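Local coordinates for leucine aminopeptidase (Legionella pneumophila, PDB 5GNE), which probably removes residues one at a time from the amino termini of peptides as a zinc-dependent aminopeptidase of the M28 family, at residues Tyr58-Pro63 against Gly241-Gly246; Ala100-Leu105 against Ile369-Leu374; Gly246-Asp251 against Val319-Glu324; Glu296-Tyr301 against Thr362-Ala367. All coordinates share one frame; numbering follows the deposited sequence.

Contact 1: Tyr58-Pro63 against Gly241-Gly246; sequences YLNAEP and GLIGSG
One face of the Tyr58 ring is covered by Gly241, whose CA lies 3.8 Å from the ring centroid and 18° off its normal, a CH-pi contact displaced toward the rim of the ring. The same CA also makes a CA-H...O contact with Tyr58 O at 3.1 Å. Tyr58 CG sits between its backbone N and carbonyl carbon (chi1 69°), which folds the ring back over the glycine. Two residues on, the Asn60 amide N donates to Gly241 O at 2.9 Å, practically straight at 179°, in the carbonyl plane and on a lone pair.

The rest is mainly apolar. Leu59 CD1 crosses Leu242 CD1 at about a right angle, 4.1 Å apart. The Ile243 side chain runs alongside that of Asn60; Ile243 CG1 is 3.8 Å from Pro63 CG, and Pro63 CB rests 3.5 Å from Gly246 C. Asn60 OD1 accepts from Glu62 N at 2.8 Å, capping the following helix. The Leu242 side chain is about 7 Å from a bound zinc ion. One straight backbone bond, with glycine against aromatic ring, implies that strand 59-60 is closely fitted to the turn after the zinc ligand Glu239.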
loop_
_atom_site.group_PDB
_atom_site.type_symbol
_atom_site.label_atom_id
_atom_site.label_comp_id
_atom_site.label_asym_id
_atom_site.label_seq_id
_atom_site.Cartn_x
_atom_site.Cartn_y
_atom_site.Cartn_z
ATOM N N TYR A 58 10.618 5.151 8.701
ATOM C CA TYR A 58 10.018 5.994 9.725
ATOM C C TYR A 58 8.535 6.234 9.470
ATOM O O TYR A 58 8.041 6.049 8.366
ATOM C CB TYR A 58 10.734 7.336 9.793
ATOM C CG TYR A 58 10.519 8.208 8.582
ATOM C CD1 TYR A 58 11.225 7.982 7.402
ATOM C CD2 TYR A 58 9.689 9.294 8.644
ATOM C CE1 TYR A 58 11.059 8.789 6.314
ATOM C CE2 TYR A 58 9.520 10.127 7.557
ATOM C CZ TYR A 58 10.203 9.875 6.404
ATOM O OH TYR A 58 10.018 10.711 5.327
ATOM N N LEU A 59 7.828 6.637 10.512
ATOM C CA LEU A 59 6.409 6.920 10.383
ATOM C C LEU A 59 6.187 8.414 10.564
ATOM O O LEU A 59 6.603 8.979 11.559
ATOM C CB LEU A 59 5.626 6.138 11.429
ATOM C CG LEU A 59 4.100 6.282 11.461
ATOM C CD1 LEU A 59 3.445 5.690 10.198
ATOM C CD2 LEU A 59 3.561 5.642 12.736
ATOM N N ASN A 60 5.559 9.077 9.610
ATOM C CA ASN A 60 5.218 10.461 9.855
ATOM C C ASN A 60 3.976 10.527 10.718
ATOM O O ASN A 60 2.954 9.976 10.363
ATOM C CB ASN A 60 5.001 11.231 8.562
ATOM C CG ASN A 60 4.918 12.731 8.803
ATOM O OD1 ASN A 60 4.163 13.186 9.657
ATOM N ND2 ASN A 60 5.713 13.498 8.082
ATOM N N ALA A 61 4.064 11.233 11.837
ATOM C CA ALA A 61 2.974 11.246 12.816
ATOM C C ALA A 61 1.860 12.209 12.459
ATOM O O ALA A 61 0.766 12.101 13.017
ATOM C CB ALA A 61 3.489 11.590 14.169
ATOM N N GLU A 62 2.127 13.144 11.552
ATOM C CA GLU A 62 1.145 14.186 11.258
ATOM C C GLU A 62 -0.296 13.708 11.039
ATOM O O GLU A 62 -1.217 14.340 11.524
ATOM C CB GLU A 62 1.594 15.029 10.065
ATOM C CG GLU A 62 0.779 16.302 9.947
ATOM C CD GLU A 62 1.259 17.218 8.833
ATOM O OE1 GLU A 62 0.683 17.196 7.721
ATOM O OE2 GLU A 62 2.199 17.996 9.093
ATOM N N PRO A 63 -0.508 12.599 10.311
ATOM C CA PRO A 63 -1.921 12.233 10.168
ATOM C C PRO A 63 -2.573 11.862 11.496
ATOM O O PRO A 63 -3.777 11.920 11.579
ATOM C CB PRO A 63 -1.875 11.006 9.248
ATOM C CG PRO A 63 -0.608 11.177 8.471
ATOM C CD PRO A 63 0.359 11.764 9.453
ATOM N N GLY A 241 7.575 8.406 4.810
ATOM C CA GLY A 241 7.062 7.931 6.081
ATOM C C GLY A 241 5.591 7.559 6.084
ATOM O O GLY A 241 4.873 7.799 7.061
ATOM N N LEU A 242 5.132 7.010 4.966
ATOM C CA LEU A 242 3.768 6.479 4.851
ATOM C C LEU A 242 2.691 7.537 5.046
ATOM O O LEU A 242 1.560 7.218 5.408
ATOM C CB LEU A 242 3.534 5.337 5.855
ATOM C CG LEU A 242 4.661 4.313 6.028
ATOM C CD1 LEU A 242 4.228 3.193 6.979
ATOM C CD2 LEU A 242 5.124 3.776 4.705
ATOM N N ILE A 243 3.015 8.793 4.778
ATOM C CA ILE A 243 2.079 9.857 5.140
ATOM C C ILE A 243 0.801 9.867 4.277
ATOM O O ILE A 243 -0.267 10.213 4.791
ATOM C CB ILE A 243 2.763 11.256 5.124
ATOM C CG1 ILE A 243 1.839 12.301 5.777
ATOM C CG2 ILE A 243 3.159 11.650 3.723
ATOM C CD1 ILE A 243 2.390 13.729 5.831
ATOM N N GLY A 244 0.880 9.460 3.004
ATOM C CA GLY A 244 -0.322 9.425 2.176
ATOM C C GLY A 244 -1.433 8.545 2.744
ATOM O O GLY A 244 -2.566 9.039 2.987
ATOM N N SER A 245 -1.127 7.270 3.003
ATOM C CA SER A 245 -2.100 6.354 3.593
ATOM C C SER A 245 -2.513 6.787 5.009
ATOM O O SER A 245 -3.605 6.457 5.463
ATOM C CB SER A 245 -1.560 4.918 3.654
ATOM O OG SER A 245 -0.259 4.873 4.197
ATOM N N GLY A 246 -1.618 7.471 5.714
ATOM C CA GLY A 246 -1.967 8.119 6.968
ATOM C C GLY A 246 -3.232 8.943 6.800
ATOM O O GLY A 246 -4.268 8.689 7.421
#

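Contact 2: Ala100-Leu105 against Ile369-Leu374; sequences AQVHSL and IVELGL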
loop_
_atom_site.group_PDB
_atom_site.type_symbol
_atom_site.label_atom_id
_atom_site.label_comp_id
_atom_site.label_asym_id
_atom_site.label_seq_id
_atom_site.Cartn_x
_atom_site.Cartn_y
_atom_site.Cartn_z
ATOM N N ALA A 100 -16.774 -21.163 -8.637
ATOM C CA ALA A 100 -17.195 -20.846 -10.005
ATOM C C ALA A 100 -16.941 -19.389 -10.307
ATOM O O ALA A 100 -16.402 -19.056 -11.364
ATOM C CB ALA A 100 -18.633 -21.174 -10.205
ATOM N N GLN A 101 -17.322 -18.517 -9.379
ATOM C CA GLN A 101 -17.137 -17.093 -9.607
ATOM C C GLN A 101 -15.662 -16.714 -9.687
ATOM O O GLN A 101 -15.259 -15.951 -10.567
ATOM C CB GLN A 101 -17.846 -16.271 -8.529
ATOM C CG GLN A 101 -19.383 -16.376 -8.556
ATOM C CD GLN A 101 -19.954 -17.534 -7.763
ATOM O OE1 GLN A 101 -19.296 -18.552 -7.522
ATOM N NE2 GLN A 101 -21.206 -17.386 -7.368
ATOM N N VAL A 102 -14.850 -17.284 -8.804
ATOM C CA VAL A 102 -13.424 -17.001 -8.790
ATOM C C VAL A 102 -12.802 -17.391 -10.141
ATOM O O VAL A 102 -12.028 -16.629 -10.724
ATOM C CB VAL A 102 -12.736 -17.740 -7.609
ATOM C CG1 VAL A 102 -11.213 -17.675 -7.719
ATOM C CG2 VAL A 102 -13.220 -17.153 -6.256
ATOM N N HIS A 103 -13.139 -18.570 -10.654
ATOM C CA HIS A 103 -12.598 -18.967 -11.949
ATOM C C HIS A 103 -13.102 -18.105 -13.098
ATOM O O HIS A 103 -12.328 -17.784 -13.984
ATOM C CB HIS A 103 -12.845 -20.453 -12.213
ATOM C CG HIS A 103 -11.920 -21.345 -11.438
ATOM N ND1 HIS A 103 -12.116 -21.660 -10.110
ATOM C CD2 HIS A 103 -10.753 -21.938 -11.793
ATOM C CE1 HIS A 103 -11.132 -22.435 -9.690
ATOM N NE2 HIS A 103 -10.290 -22.617 -10.692
ATOM N N SER A 104 -14.366 -17.695 -13.074
ATOM C CA SER A 104 -14.871 -16.774 -14.100
ATOM C C SER A 104 -14.019 -15.531 -14.130
ATOM O O SER A 104 -13.675 -15.049 -15.204
ATOM C CB SER A 104 -16.333 -16.399 -13.881
ATOM O OG SER A 104 -17.152 -17.537 -14.003
ATOM N N LEU A 105 -13.678 -15.006 -12.955
ATOM C CA LEU A 105 -12.894 -13.773 -12.919
ATOM C C LEU A 105 -11.470 -14.007 -13.394
ATOM O O LEU A 105 -10.919 -13.144 -14.088
ATOM C CB LEU A 105 -12.909 -13.135 -11.526
ATOM C CG LEU A 105 -14.321 -12.707 -11.104
ATOM C CD1 LEU A 105 -14.224 -11.618 -10.091
ATOM C CD2 LEU A 105 -15.123 -12.176 -12.292
ATOM N N ILE A 369 -11.231 -10.606 -3.301
ATOM C CA ILE A 369 -12.425 -9.814 -3.529
ATOM C C ILE A 369 -13.695 -10.671 -3.640
ATOM O O ILE A 369 -14.733 -10.322 -3.099
ATOM C CB ILE A 369 -12.274 -8.959 -4.784
ATOM C CG1 ILE A 369 -11.305 -7.806 -4.532
ATOM C CG2 ILE A 369 -13.596 -8.361 -5.192
ATOM C CD1 ILE A 369 -11.075 -7.003 -5.770
ATOM N N VAL A 370 -13.624 -11.811 -4.315
ATOM C CA VAL A 370 -14.828 -12.628 -4.474
ATOM C C VAL A 370 -15.211 -13.287 -3.156
ATOM O O VAL A 370 -16.369 -13.240 -2.734
ATOM C CB VAL A 370 -14.656 -13.717 -5.564
ATOM C CG1 VAL A 370 -15.805 -14.710 -5.523
ATOM C CG2 VAL A 370 -14.580 -13.078 -6.935
ATOM N N GLU A 371 -14.265 -13.943 -2.503
ATOM C CA GLU A 371 -14.654 -14.699 -1.333
ATOM C C GLU A 371 -15.054 -13.805 -0.149
ATOM O O GLU A 371 -15.918 -14.190 0.649
ATOM C CB GLU A 371 -13.568 -15.685 -0.956
ATOM C CG GLU A 371 -13.308 -16.687 -2.086
ATOM C CD GLU A 371 -14.412 -17.724 -2.240
ATOM O OE1 GLU A 371 -15.403 -17.666 -1.494
ATOM O OE2 GLU A 371 -14.288 -18.626 -3.092
ATOM N N LEU A 372 -14.463 -12.617 -0.042
ATOM C CA LEU A 372 -14.954 -11.645 0.940
ATOM C C LEU A 372 -16.202 -10.897 0.427
ATOM O O LEU A 372 -17.146 -10.638 1.188
ATOM C CB LEU A 372 -13.852 -10.655 1.295
ATOM C CG LEU A 372 -12.729 -11.188 2.186
ATOM C CD1 LEU A 372 -11.657 -10.149 2.369
ATOM C CD2 LEU A 372 -13.302 -11.541 3.536
ATOM N N GLY A 373 -16.193 -10.558 -0.865
ATOM C CA GLY A 373 -17.228 -9.755 -1.498
ATOM C C GLY A 373 -18.598 -10.406 -1.545
ATOM O O GLY A 373 -19.621 -9.730 -1.572
ATOM N N LEU A 374 -18.606 -11.734 -1.560
ATOM C CA LEU A 374 -19.836 -12.501 -1.544
ATOM C C LEU A 374 -19.967 -13.450 -0.300
ATOM O O LEU A 374 -20.893 -14.247 -0.216
ATOM C CB LEU A 374 -19.887 -13.317 -2.840
ATOM C CG LEU A 374 -19.580 -12.777 -4.229
ATOM C CD1 LEU A 374 -19.474 -13.925 -5.240
ATOM C CD2 LEU A 374 -20.714 -11.844 -4.644
#
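Val370 has CG1 anti to the backbone N (chi1 169°) and CG2 anti to the carbonyl carbon, and this staggering spreads its two methyls toward different residues of helix 99-106. CG1 meets Val102 CG2 at 3.6 Å, and the two side chains meet at a slant. CG2 of Val370 turns the other way and touches Leu105 CD1 at 3.5 Å.

Gln101 and Leu374 extend the apolar contact. Gln101 lends its aliphatic part, CB lying 4.0 Å from Val370 CG1 and CG 4.1 Å from Leu374 CD1, at the point where the chain leaves helix 355-373. The geometry is that of two helices packed roughly antiparallel: the local axes approach to 9.7 Å with 145° between their directions, and the closest CA pair is Val102 and Val370. In the fold, helix 355-373, the last helix of the chain, thereby meets the short helix 99-106, while Ile369 faces strand 230-235 of the large mixed sheet.

The Glu371 chain bends at chi2 (-73°), bringing OE2 to 3.6 Å from Val102 CG2, roughly at right angles to that side chain. This buried carboxylate has several polar partners. OE2 accepts from the His98 amide N and is hydrogen-bonded to the Tyr301 hydroxyl, whereas OE1 accepts from Asn97 N, so that backbone N-H groups just ahead of helix 99-106 would tend to stabilise a negative charge on the acid.

Contact 3: Gly246-Asp251 against Val319-Glu324; sequences GYVVQD and VNWTNE
Val249 lays its CG2 methyl over the indole of Trp321, 3.6 Å from the centroid of the five-membered ring and 13° off the ring normal, so the CH-pi contact is centred on the face. With CG1 anti to the backbone N, the valine sends CG2 to the indole and CG1 to the aliphatic part of Glu324, whose CG it reaches at 3.6 Å. Asn320 closes the opposite end of the interface: its CB is 3.9 Å from Val249 CG2, and its amide lies beside Gly246, while OD1 is hydrogen-bonded to the Tyr64 hydroxyl and ND2 to Ser245 OG.

The local axes come within 9.2 Å at 36°, close enough to parallel for one face of each helix to stay in contact. Helix 243-254 is the helix of a beta-alpha-beta crossover between the parallel strands 230-235 and 259-264 of the mixed sheet. Trp321 NE1 ties this pair back to the sheet through the Tyr235 hydroxyl.

Where the interface is partly exposed, Gln250 NE2 donates to Glu324 OE2 at 2.6 Å. This bond is bent (132°): the oxygen stays in the amide plane but is approached from above the carboxylate plane, the two planes being turned well away from each other.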
loop_
_atom_site.group_PDB
_atom_site.type_symbol
_atom_site.label_atom_id
_atom_site.label_comp_id
_atom_site.label_asym_id
_atom_site.label_seq_id
_atom_site.Cartn_x
_atom_site.Cartn_y
_atom_site.Cartn_z
ATOM N N GLY A 246 -1.618 7.471 5.714
ATOM C CA GLY A 246 -1.967 8.119 6.968
ATOM C C GLY A 246 -3.232 8.943 6.800
ATOM O O GLY A 246 -4.268 8.689 7.421
ATOM N N TYR A 247 -3.152 9.930 5.920
ATOM C CA TYR A 247 -4.314 10.758 5.616
ATOM C C TYR A 247 -5.512 9.957 5.130
ATOM O O TYR A 247 -6.632 10.223 5.555
ATOM C CB TYR A 247 -3.931 11.829 4.600
ATOM C CG TYR A 247 -3.082 12.890 5.244
ATOM C CD1 TYR A 247 -3.578 13.620 6.329
ATOM C CD2 TYR A 247 -1.801 13.169 4.794
ATOM C CE1 TYR A 247 -2.821 14.602 6.936
ATOM C CE2 TYR A 247 -1.040 14.149 5.396
ATOM C CZ TYR A 247 -1.559 14.863 6.469
ATOM O OH TYR A 247 -0.816 15.840 7.076
ATOM N N VAL A 248 -5.283 8.976 4.256
ATOM C CA VAL A 248 -6.398 8.171 3.770
ATOM C C VAL A 248 -7.111 7.426 4.921
ATOM O O VAL A 248 -8.349 7.376 4.965
ATOM C CB VAL A 248 -5.954 7.179 2.687
ATOM C CG1 VAL A 248 -7.093 6.249 2.332
ATOM C CG2 VAL A 248 -5.497 7.930 1.449
ATOM N N VAL A 249 -6.354 6.812 5.820
ATOM C CA VAL A 249 -6.974 6.084 6.919
ATOM C C VAL A 249 -7.765 7.034 7.826
ATOM O O VAL A 249 -8.898 6.735 8.248
ATOM C CB VAL A 249 -5.935 5.308 7.755
ATOM C CG1 VAL A 249 -6.625 4.633 8.898
ATOM C CG2 VAL A 249 -5.280 4.251 6.874
ATOM N N GLN A 250 -7.184 8.195 8.088
ATOM C CA GLN A 250 -7.877 9.231 8.832
ATOM C C GLN A 250 -9.174 9.637 8.101
ATOM O O GLN A 250 -10.211 9.845 8.745
ATOM C CB GLN A 250 -6.955 10.437 9.056
ATOM C CG GLN A 250 -5.765 10.099 9.951
ATOM C CD GLN A 250 -6.178 9.608 11.342
ATOM O OE1 GLN A 250 -6.923 10.285 12.057
ATOM N NE2 GLN A 250 -5.689 8.430 11.729
ATOM N N ASP A 251 -9.124 9.733 6.776
ATOM C CA ASP A 251 -10.320 10.093 6.010
ATOM C C ASP A 251 -11.414 9.023 6.134
ATOM O O ASP A 251 -12.598 9.352 6.294
ATOM C CB ASP A 251 -9.965 10.318 4.542
ATOM C CG ASP A 251 -11.124 10.878 3.737
ATOM O OD1 ASP A 251 -11.386 12.093 3.879
ATOM O OD2 ASP A 251 -11.746 10.137 2.937
ATOM N N VAL A 319 0.561 -0.633 7.610
ATOM C CA VAL A 319 0.857 -0.173 8.971
ATOM C C VAL A 319 -0.116 0.900 9.455
ATOM O O VAL A 319 -0.538 0.881 10.612
ATOM C CB VAL A 319 2.325 0.321 9.053
ATOM C CG1 VAL A 319 2.582 1.171 10.280
ATOM C CG2 VAL A 319 3.262 -0.891 9.039
ATOM N N ASN A 320 -0.466 1.848 8.603
ATOM C CA ASN A 320 -1.448 2.853 9.004
ATOM C C ASN A 320 -2.839 2.255 9.272
ATOM O O ASN A 320 -3.546 2.669 10.202
ATOM C CB ASN A 320 -1.508 3.961 7.979
ATOM C CG ASN A 320 -0.312 4.895 8.083
ATOM O OD1 ASN A 320 0.064 5.304 9.178
ATOM N ND2 ASN A 320 0.318 5.203 6.948
ATOM N N TRP A 321 -3.223 1.257 8.488
ATOM C CA TRP A 321 -4.476 0.582 8.780
ATOM C C TRP A 321 -4.427 -0.192 10.119
ATOM O O TRP A 321 -5.336 -0.053 10.943
ATOM C CB TRP A 321 -4.862 -0.362 7.620
ATOM C CG TRP A 321 -5.232 0.363 6.359
ATOM C CD1 TRP A 321 -4.410 0.619 5.306
ATOM C CD2 TRP A 321 -6.512 0.979 6.030
ATOM N NE1 TRP A 321 -5.094 1.337 4.325
ATOM C CE2 TRP A 321 -6.378 1.561 4.740
ATOM C CE3 TRP A 321 -7.747 1.069 6.687
ATOM C CZ2 TRP A 321 -7.427 2.233 4.100
ATOM C CZ3 TRP A 321 -8.811 1.750 6.041
ATOM C CH2 TRP A 321 -8.636 2.321 4.767
ATOM N N THR A 322 -3.411 -1.031 10.334
ATOM C CA THR A 322 -3.421 -1.817 11.546
ATOM C C THR A 322 -3.276 -0.903 12.772
ATOM O O THR A 322 -3.851 -1.187 13.806
ATOM C CB THR A 322 -2.367 -2.939 11.562
ATOM O OG1 THR A 322 -1.166 -2.514 12.208
ATOM C CG2 THR A 322 -2.067 -3.381 10.182
ATOM N N ASN A 323 -2.533 0.194 12.660
ATOM C CA ASN A 323 -2.454 1.137 13.781
ATOM C C ASN A 323 -3.802 1.689 14.193
ATOM O O ASN A 323 -3.963 2.093 15.338
ATOM C CB ASN A 323 -1.550 2.327 13.448
ATOM C CG ASN A 323 -0.099 2.000 13.610
ATOM O OD1 ASN A 323 0.218 1.010 14.212
ATOM N ND2 ASN A 323 0.784 2.828 13.079
ATOM N N GLU A 324 -4.779 1.666 13.291
ATOM C CA GLU A 324 -6.089 2.230 13.597
ATOM C C GLU A 324 -7.151 1.167 13.777
ATOM O O GLU A 324 -8.351 1.454 13.695
ATOM C CB GLU A 324 -6.529 3.208 12.497
ATOM C CG GLU A 324 -5.688 4.459 12.419
ATOM C CD GLU A 324 -5.913 5.425 13.591
ATOM O OE1 GLU A 324 -6.593 5.068 14.572
ATOM O OE2 GLU A 324 -5.416 6.569 13.515
#

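Contact 4: Glu296-Tyr301 against Thr362-Ala367; sequences ELLTRY and TKLGLA
Helices 288-302 and 355-373 cross steeply here, with local axes 9.6 Å apart at their closest and 108° between their directions; the nearest CA pairs are Leu298 with Leu364 and Leu297 with Ala367. Such a crossing limits the overlap to a compact patch, and five buried side chains fill it without any hydrogen bond between the segments.

Leu364 makes the larger share of the contact. Its CG stands opposite the backbone N (chi1 176°), an arrangement that swings the isobutyl end toward the other helix although its CB does not point there. From this position CD1 reaches Leu297 CB at 3.8 Å and Leu298 CD2 at 3.9 Å, fitting against two consecutive leucines; CD2 of Leu364 adds a second methyl contact with Leu298 CD2 at 4.0 Å.

One turn later, Ala367 takes over. Its CB points toward helix 288-302 and touches Tyr301 CD2 at 3.7 Å, meeting the ring obliquely, and it lies 4.1 Å from Leu297 CD2. Val102 of helix 99-106 approaches on the same side of the ring plane as Ala367, while Arg300 CG covers the opposite face, 3.9 Å above the Tyr301 ring plane. A wider, pi-type turn at 298-301 marks the backbone where Tyr301 enters the patch.

Helix 355-373 also packs on helix 202-221 through Thr362 and Leu366. Helix 288-302 connects strands 279-282 and 306-309, adjacent and parallel, so the contact joins two helices of the alpha/beta fold of an M28 peptidase, in which helices flank a mixed sheet.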
loop_
_atom_site.group_PDB
_atom_site.type_symbol
_atom_site.label_atom_id
_atom_site.label_comp_id
_atom_site.label_asym_id
_atom_site.label_seq_id
_atom_site.Cartn_x
_atom_site.Cartn_y
_atom_site.Cartn_z
ATOM N N GLU A 296 -4.711 -19.532 2.224
ATOM C CA GLU A 296 -5.534 -20.582 1.637
ATOM C C GLU A 296 -6.072 -20.205 0.260
ATOM O O GLU A 296 -6.345 -21.083 -0.550
ATOM C CB GLU A 296 -6.748 -20.887 2.505
ATOM C CG GLU A 296 -6.539 -20.791 3.984
ATOM C CD GLU A 296 -7.832 -20.972 4.750
ATOM O OE1 GLU A 296 -8.755 -20.136 4.604
ATOM O OE2 GLU A 296 -7.925 -21.953 5.504
ATOM N N LEU A 297 -6.163 -18.908 -0.028
ATOM C CA LEU A 297 -6.564 -18.485 -1.362
ATOM C C LEU A 297 -5.435 -18.826 -2.325
ATOM O O LEU A 297 -5.666 -19.353 -3.424
ATOM C CB LEU A 297 -6.904 -16.988 -1.397
ATOM C CG LEU A 297 -8.095 -16.419 -0.579
ATOM C CD1 LEU A 297 -8.060 -14.904 -0.642
ATOM C CD2 LEU A 297 -9.463 -16.916 -1.021
ATOM N N LEU A 298 -4.203 -18.581 -1.882
ATOM C CA LEU A 298 -3.039 -18.887 -2.713
ATOM C C LEU A 298 -2.951 -20.379 -3.027
ATOM O O LEU A 298 -2.744 -20.785 -4.178
ATOM C CB LEU A 298 -1.757 -18.421 -2.026
ATOM C CG LEU A 298 -1.383 -16.939 -2.188
ATOM C CD1 LEU A 298 -0.094 -16.606 -1.455
ATOM C CD2 LEU A 298 -1.267 -16.578 -3.662
ATOM N N THR A 299 -3.118 -21.201 -2.005
ATOM C CA THR A 299 -3.055 -22.631 -2.208
ATOM C C THR A 299 -4.246 -23.140 -3.026
ATOM O O THR A 299 -4.065 -23.843 -4.033
ATOM C CB THR A 299 -2.950 -23.363 -0.864
ATOM O OG1 THR A 299 -1.651 -23.102 -0.316
ATOM C CG2 THR A 299 -3.092 -24.865 -1.060
ATOM N N ARG A 300 -5.453 -22.766 -2.614
ATOM C CA ARG A 300 -6.655 -23.277 -3.261
ATOM C C ARG A 300 -6.852 -22.754 -4.683
ATOM O O ARG A 300 -7.276 -23.502 -5.554
ATOM C CB ARG A 300 -7.887 -22.946 -2.428
ATOM C CG ARG A 300 -9.169 -23.357 -3.093
ATOM C CD ARG A 300 -10.149 -23.910 -2.093
ATOM N NE ARG A 300 -11.212 -24.635 -2.773
ATOM C CZ ARG A 300 -12.213 -25.236 -2.147
ATOM N NH1 ARG A 300 -12.284 -25.185 -0.821
ATOM N NH2 ARG A 300 -13.144 -25.881 -2.847
ATOM N N TYR A 301 -6.560 -21.481 -4.928
ATOM C CA TYR A 301 -6.900 -20.892 -6.229
ATOM C C TYR A 301 -5.704 -20.522 -7.097
ATOM O O TYR A 301 -5.673 -20.860 -8.280
ATOM C CB TYR A 301 -7.772 -19.644 -6.048
ATOM C CG TYR A 301 -9.159 -19.916 -5.511
ATOM C CD1 TYR A 301 -9.995 -20.826 -6.145
ATOM C CD2 TYR A 301 -9.656 -19.221 -4.409
ATOM C CE1 TYR A 301 -11.274 -21.069 -5.676
ATOM C CE2 TYR A 301 -10.938 -19.459 -3.940
ATOM C CZ TYR A 301 -11.742 -20.383 -4.586
ATOM O OH TYR A 301 -13.019 -20.637 -4.145
ATOM N N THR A 362 -2.676 -10.643 -9.222
ATOM C CA THR A 362 -4.032 -10.317 -9.671
ATOM C C THR A 362 -5.024 -11.425 -9.355
ATOM O O THR A 362 -6.121 -11.153 -8.861
ATOM C CB THR A 362 -4.076 -10.015 -11.192
ATOM O OG1 THR A 362 -3.072 -9.048 -11.480
ATOM C CG2 THR A 362 -5.410 -9.442 -11.598
ATOM N N LYS A 363 -4.621 -12.676 -9.588
ATOM C CA LYS A 363 -5.467 -13.801 -9.204
ATOM C C LYS A 363 -5.782 -13.738 -7.718
ATOM O O LYS A 363 -6.961 -13.788 -7.323
ATOM C CB LYS A 363 -4.812 -15.129 -9.548
ATOM C CG LYS A 363 -4.838 -15.453 -11.030
ATOM C CD LYS A 363 -4.138 -16.765 -11.370
ATOM C CE LYS A 363 -4.392 -17.111 -12.838
ATOM N NZ LYS A 363 -3.530 -18.175 -13.361
ATOM N N LEU A 364 -4.739 -13.598 -6.903
ATOM C CA LEU A 364 -4.920 -13.550 -5.464
ATOM C C LEU A 364 -5.892 -12.469 -5.052
ATOM O O LEU A 364 -6.846 -12.739 -4.354
ATOM C CB LEU A 364 -3.585 -13.328 -4.766
ATOM C CG LEU A 364 -3.725 -13.174 -3.251
ATOM C CD1 LEU A 364 -4.350 -14.407 -2.637
ATOM C CD2 LEU A 364 -2.353 -12.904 -2.642
ATOM N N GLY A 365 -5.662 -11.253 -5.535
ATOM C CA GLY A 365 -6.566 -10.139 -5.324
ATOM C C GLY A 365 -8.020 -10.416 -5.670
ATOM O O GLY A 365 -8.939 -10.054 -4.913
ATOM N N LEU A 366 -8.246 -11.064 -6.807
ATOM C CA LEU A 366 -9.617 -11.313 -7.251
ATOM C C LEU A 366 -10.304 -12.390 -6.407
ATOM O O LEU A 366 -11.477 -12.260 -6.086
ATOM C CB LEU A 366 -9.626 -11.677 -8.729
ATOM C CG LEU A 366 -9.372 -10.474 -9.652
ATOM C CD1 LEU A 366 -9.160 -10.853 -11.119
ATOM C CD2 LEU A 366 -10.497 -9.481 -9.548
ATOM N N ALA A 367 -9.588 -13.455 -6.046
ATOM C CA ALA A 367 -10.125 -14.454 -5.107
ATOM C C ALA A 367 -10.477 -13.790 -3.757
ATOM O O ALA A 367 -11.542 -14.035 -3.151
ATOM C CB ALA A 367 -9.140 -15.574 -4.912
#

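Overall arrangement
The four contacts form two neighbourhoods. Contacts 1 and 3 have centres 9 Å apart, share Gly246 and both use helix 243-254; contacts 2 and 4, with centres 10 Å apart, both use helix 355-373. Contact 1 lies on the opposite side of the chain's centre from contacts 2 and 4. All four are largely buried, although contacts 2 and 3 include partly exposed residues and contact 2 is farthest out, 22 Å from the chain centre. Chemistry follows place: closer to the zinc site, contacts 1 and 3 combine CH-pi packing with a hydrogen bond, whereas the distant helix pairs meet by apolar packing, bridged between contacts by Glu371 and Tyr301.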